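Local coordinates for serine-rich secreted cell wall anchored (LPXTG-motif ) protein (Lactobacillus reuteri ATCC 53608, PDB 5NXK) that probably mediates adhesion of the bacterium to the gut of its host, through a beta-solenoid binding region of a cell-wall-anchored serine-rich repeat protein, at residues 158-169 / 181-192. Sequence-based numbering, arbitrary orientation.
Sequences DKTTALYVSNAI and NSATDIDMWLLT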
loop_
_atom_site.group_PDB
_atom_site.type_symbol
_atom_site.label_atom_id
_atom_site.label_comp_id
_atom_site.label_asym_id
_atom_site.label_seq_id
_atom_site.Cartn_x
_atom_site.Cartn_y
_atom_site.Cartn_z
ATOM N N ASP A 158 -18.124 6.844 -4.663
ATOM C CA ASP A 158 -16.870 6.268 -5.143
ATOM C C ASP A 158 -15.694 6.963 -4.500
ATOM O O ASP A 158 -15.695 8.185 -4.368
ATOM C CB ASP A 158 -16.748 6.395 -6.666
ATOM C CG ASP A 158 -17.708 5.492 -7.420
ATOM O OD1 ASP A 158 -18.340 4.614 -6.794
ATOM O OD2 ASP A 158 -17.817 5.658 -8.654
ATOM N N LYS A 159 -14.681 6.195 -4.116
ATOM C CA LYS A 159 -13.477 6.783 -3.542
ATOM C C LYS A 159 -12.260 6.244 -4.264
ATOM O O LYS A 159 -12.253 5.101 -4.701
ATOM C CB LYS A 159 -13.363 6.481 -2.035
ATOM C CG LYS A 159 -14.566 6.886 -1.190
ATOM C CD LYS A 159 -14.744 8.399 -1.116
ATOM C CE LYS A 159 -16.029 8.747 -0.364
ATOM N NZ LYS A 159 -16.277 10.222 -0.283
ATOM N N THR A 160 -11.228 7.074 -4.378
ATOM C CA THR A 160 -9.955 6.660 -4.952
ATOM C C THR A 160 -8.975 6.441 -3.819
ATOM O O THR A 160 -9.188 6.936 -2.709
ATOM C CB THR A 160 -9.389 7.706 -5.907
ATOM O OG1 THR A 160 -9.294 8.967 -5.226
ATOM C CG2 THR A 160 -10.283 7.851 -7.134
ATOM N N THR A 161 -7.902 5.708 -4.087
ATOM C CA THR A 161 -6.943 5.420 -3.038
ATOM C C THR A 161 -5.517 5.351 -3.558
ATOM O O THR A 161 -5.297 4.995 -4.706
ATOM C CB THR A 161 -7.290 4.080 -2.323
ATOM O OG1 THR A 161 -6.386 3.867 -1.236
ATOM C CG2 THR A 161 -7.208 2.897 -3.305
ATOM N N ALA A 162 -4.555 5.684 -2.699
ATOM C CA ALA A 162 -3.131 5.588 -3.042
ATOM C C ALA A 162 -2.614 4.156 -2.984
ATOM O O ALA A 162 -1.712 3.787 -3.727
ATOM C CB ALA A 162 -2.314 6.461 -2.120
ATOM N N LEU A 163 -3.171 3.359 -2.074
ATOM C CA LEU A 163 -2.719 1.981 -1.879
ATOM C C LEU A 163 -3.938 1.079 -1.717
ATOM O O LEU A 163 -4.745 1.273 -0.803
ATOM C CB LEU A 163 -1.811 1.867 -0.647
ATOM C CG LEU A 163 -0.465 2.595 -0.662
ATOM C CD1 LEU A 163 0.191 2.558 0.716
ATOM C CD2 LEU A 163 0.490 2.006 -1.709
ATOM N N TYR A 164 -4.069 0.087 -2.593
ATOM C CA TYR A 164 -5.208 -0.827 -2.530
ATOM C C TYR A 164 -4.647 -2.230 -2.356
ATOM O O TYR A 164 -4.509 -2.994 -3.316
ATOM C CB TYR A 164 -6.061 -0.703 -3.792
ATOM C CG TYR A 164 -7.417 -1.358 -3.757
ATOM C CD1 TYR A 164 -8.438 -0.840 -2.960
ATOM C CD2 TYR A 164 -7.699 -2.474 -4.555
ATOM C CE1 TYR A 164 -9.688 -1.414 -2.941
ATOM C CE2 TYR A 164 -8.967 -3.058 -4.550
ATOM C CZ TYR A 164 -9.952 -2.520 -3.741
ATOM O OH TYR A 164 -11.212 -3.068 -3.706
ATOM N N VAL A 165 -4.325 -2.549 -1.107
ATOM C CA VAL A 165 -3.617 -3.768 -0.759
ATOM C C VAL A 165 -4.554 -4.580 0.111
ATOM O O VAL A 165 -4.953 -4.134 1.188
ATOM C CB VAL A 165 -2.310 -3.474 0.000
ATOM C CG1 VAL A 165 -1.630 -4.782 0.431
ATOM C CG2 VAL A 165 -1.378 -2.606 -0.846
ATOM N N SER A 166 -4.908 -5.773 -0.347
ATOM C CA SER A 166 -6.042 -6.454 0.255
ATOM C C SER A 166 -5.872 -6.762 1.745
ATOM O O SER A 166 -6.782 -6.503 2.544
ATOM C CB SER A 166 -6.327 -7.747 -0.511
ATOM O OG SER A 166 -7.538 -8.320 -0.055
ATOM N N ASN A 167 -4.729 -7.326 2.130
ATOM C CA ASN A 167 -4.654 -7.950 3.460
ATOM C C ASN A 167 -3.727 -7.331 4.484
ATOM O O ASN A 167 -4.043 -7.336 5.678
ATOM C CB ASN A 167 -4.274 -9.419 3.313
ATOM C CG ASN A 167 -5.222 -10.151 2.409
ATOM O OD1 ASN A 167 -4.868 -10.476 1.279
ATOM N ND2 ASN A 167 -6.452 -10.370 2.875
ATOM N N ALA A 168 -2.555 -6.875 4.063
ATOM C CA ALA A 168 -1.650 -6.318 5.067
ATOM C C ALA A 168 -0.721 -5.246 4.545
ATOM O O ALA A 168 -0.140 -5.386 3.476
ATOM C CB ALA A 168 -0.837 -7.436 5.705
ATOM N N ILE A 169 -0.605 -4.156 5.289
ATOM C CA ILE A 169 0.482 -3.207 5.055
ATOM C C ILE A 169 1.263 -3.113 6.363
ATOM O O ILE A 169 0.719 -2.726 7.403
ATOM C CB ILE A 169 -0.035 -1.831 4.615
ATOM C CG1 ILE A 169 -0.794 -1.941 3.290
ATOM C CG2 ILE A 169 1.107 -0.840 4.452
ATOM C CD1 ILE A 169 -1.439 -0.642 2.894
ATOM N N ASN A 181 -0.172 12.689 0.164
ATOM C CA ASN A 181 -1.272 12.466 -0.764
ATOM C C ASN A 181 -1.866 13.787 -1.231
ATOM O O ASN A 181 -2.416 14.559 -0.441
ATOM C CB ASN A 181 -2.348 11.581 -0.114
ATOM C CG ASN A 181 -3.333 11.004 -1.126
ATOM O OD1 ASN A 181 -3.436 11.473 -2.253
ATOM N ND2 ASN A 181 -4.058 9.968 -0.715
ATOM N N SER A 182 -1.740 14.046 -2.525
ATOM C CA SER A 182 -2.375 15.208 -3.122
ATOM C C SER A 182 -3.201 14.783 -4.333
ATOM O O SER A 182 -3.417 15.571 -5.245
ATOM C CB SER A 182 -1.321 16.252 -3.513
ATOM O OG SER A 182 -0.352 15.683 -4.380
ATOM N N ALA A 183 -3.660 13.532 -4.340
ATOM C CA ALA A 183 -4.270 12.976 -5.543
ATOM C C ALA A 183 -5.488 12.095 -5.291
ATOM O O ALA A 183 -6.395 12.037 -6.126
ATOM C CB ALA A 183 -3.232 12.169 -6.306
ATOM N N THR A 184 -5.510 11.397 -4.160
ATOM C CA THR A 184 -6.563 10.407 -3.942
ATOM C C THR A 184 -7.294 10.585 -2.610
ATOM O O THR A 184 -6.800 11.267 -1.706
ATOM C CB THR A 184 -5.981 8.979 -4.046
ATOM O OG1 THR A 184 -4.857 8.853 -3.169
ATOM C CG2 THR A 184 -5.506 8.701 -5.494
ATOM N N ASP A 185 -8.473 9.974 -2.498
ATOM C CA ASP A 185 -9.331 10.168 -1.332
ATOM C C ASP A 185 -8.850 9.406 -0.111
ATOM O O ASP A 185 -9.178 9.762 1.026
ATOM C CB ASP A 185 -10.767 9.742 -1.635
ATOM C CG ASP A 185 -11.383 10.515 -2.795
ATOM O OD1 ASP A 185 -11.145 11.739 -2.896
ATOM O OD2 ASP A 185 -12.130 9.899 -3.587
ATOM N N ILE A 186 -8.124 8.319 -0.344
ATOM C CA ILE A 186 -7.757 7.414 0.746
ATOM C C ILE A 186 -6.255 7.111 0.659
ATOM O O ILE A 186 -5.751 6.887 -0.431
ATOM C CB ILE A 186 -8.592 6.098 0.687
ATOM C CG1 ILE A 186 -10.092 6.417 0.707
ATOM C CG2 ILE A 186 -8.222 5.163 1.843
ATOM C CD1 ILE A 186 -10.977 5.193 0.486
ATOM N N ASP A 187 -5.539 7.137 1.787
ATOM C CA ASP A 187 -4.106 6.824 1.771
ATOM C C ASP A 187 -3.865 5.310 1.693
ATOM O O ASP A 187 -3.045 4.847 0.902
ATOM C CB ASP A 187 -3.389 7.389 3.003
ATOM C CG ASP A 187 -3.437 8.924 3.085
ATOM O OD1 ASP A 187 -3.660 9.599 2.053
ATOM O OD2 ASP A 187 -3.237 9.457 4.201
ATOM N N MET A 188 -4.575 4.543 2.520
ATOM C CA MET A 188 -4.436 3.078 2.527
ATOM C C MET A 188 -5.813 2.449 2.554
ATOM O O MET A 188 -6.561 2.653 3.506
ATOM C CB MET A 188 -3.649 2.591 3.741
ATOM C CG MET A 188 -2.192 3.018 3.796
ATOM S SD MET A 188 -1.449 2.465 5.359
ATOM C CE MET A 188 0.261 2.932 5.100
ATOM N N TRP A 189 -6.151 1.679 1.527
ATOM C CA TRP A 189 -7.432 1.005 1.488
ATOM C C TRP A 189 -7.184 -0.493 1.427
ATOM O O TRP A 189 -6.686 -1.002 0.426
ATOM C CB TRP A 189 -8.266 1.451 0.276
ATOM C CG TRP A 189 -9.705 1.032 0.343
ATOM C CD1 TRP A 189 -10.283 0.233 1.286
ATOM C CD2 TRP A 189 -10.761 1.425 -0.549
ATOM N NE1 TRP A 189 -11.622 0.096 1.033
ATOM C CE2 TRP A 189 -11.942 0.818 -0.083
ATOM C CE3 TRP A 189 -10.818 2.225 -1.697
ATOM C CZ2 TRP A 189 -13.172 0.986 -0.726
ATOM C CZ3 TRP A 189 -12.040 2.394 -2.329
ATOM C CH2 TRP A 189 -13.198 1.779 -1.844
ATOM N N LEU A 190 -7.533 -1.187 2.504
ATOM C CA LEU A 190 -7.354 -2.628 2.584
ATOM C C LEU A 190 -8.739 -3.248 2.632
ATOM O O LEU A 190 -9.495 -3.034 3.580
ATOM C CB LEU A 190 -6.532 -3.036 3.805
ATOM C CG LEU A 190 -5.095 -2.499 3.925
ATOM C CD1 LEU A 190 -5.053 -1.105 4.555
ATOM C CD2 LEU A 190 -4.197 -3.478 4.692
ATOM N N LEU A 191 -9.065 -3.995 1.585
ATOM C CA LEU A 191 -10.396 -4.563 1.408
ATOM C C LEU A 191 -10.284 -6.048 1.062
ATOM O O LEU A 191 -9.405 -6.443 0.296
ATOM C CB LEU A 191 -11.149 -3.805 0.295
ATOM C CG LEU A 191 -12.585 -4.201 -0.084
ATOM C CD1 LEU A 191 -13.399 -2.954 -0.492
ATOM C CD2 LEU A 191 -12.603 -5.259 -1.212
ATOM N N THR A 192 -11.161 -6.871 1.619
ATOM C CA THR A 192 -11.288 -8.238 1.124
ATOM C C THR A 192 -12.698 -8.421 0.589
ATOM O O THR A 192 -13.646 -7.835 1.090
ATOM C CB THR A 192 -10.995 -9.300 2.210
ATOM O OG1 THR A 192 -12.061 -9.306 3.175
ATOM C CG2 THR A 192 -9.682 -8.988 2.933
HETATM O O HOH W 1 -13.831 10.194 -5.878
HETATM O O HOH W 2 -9.212 11.083 -6.698
#
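Asp185 OD2 is gripped by the backbone of Thr160 and by a water: Thr160 N donates to it at 3.1 Å, on the anti side and 35° out of the carboxylate plane, and the water ties it to Asp158 O. In return Asp185 N donates to Thr160 OG1 at 3.0 Å, so each residue offers its backbone N-H to a side-chain oxygen of the other. A second water joins that hydroxyl to Ala183 O. The ammonium of Lys159 lies 5.3 Å from Asp185 OD2, measured from NZ, and instead pairs with Glu220.

Past this polar end the two chains run parallel. Ala162 N donates to Ile186 O at 2.8 Å, and beyond the corner at Asp187 a nearly straight bond joins Trp189 N to Leu163 O. Ser166 OG, anti to its own N (chi1 -172°), reaches Leu191 O at 2.7 Å.

Aromatic packing fills the middle. The edge of the Tyr164 ring stands over one face of Trp189 in a T-shaped pair, planes at 84°, with CE1 3.9 Å from Trp189 CD2. Ile186 CD1 lies over the opposite face of the indole, towards its rim, while Thr161 CG2 and Lys159 O meet its edge; Trp189 NE1 is hydrogen-bonded to the carboxylate of Asp226. Elsewhere, the extended Met188 passes Leu163 and Ile169, its CG 3.8 Å from Ile169 CD1.

These contacts join successive coils of the beta-solenoid, with strand 186-191 lying between segment 158-169 and strand 221-226. A few main-chain bonds hold the coils side by side, the indole is clasped on both faces, and Thr160 and Asp185 add side-chain oxygens and water to the sparse main-chain bonds.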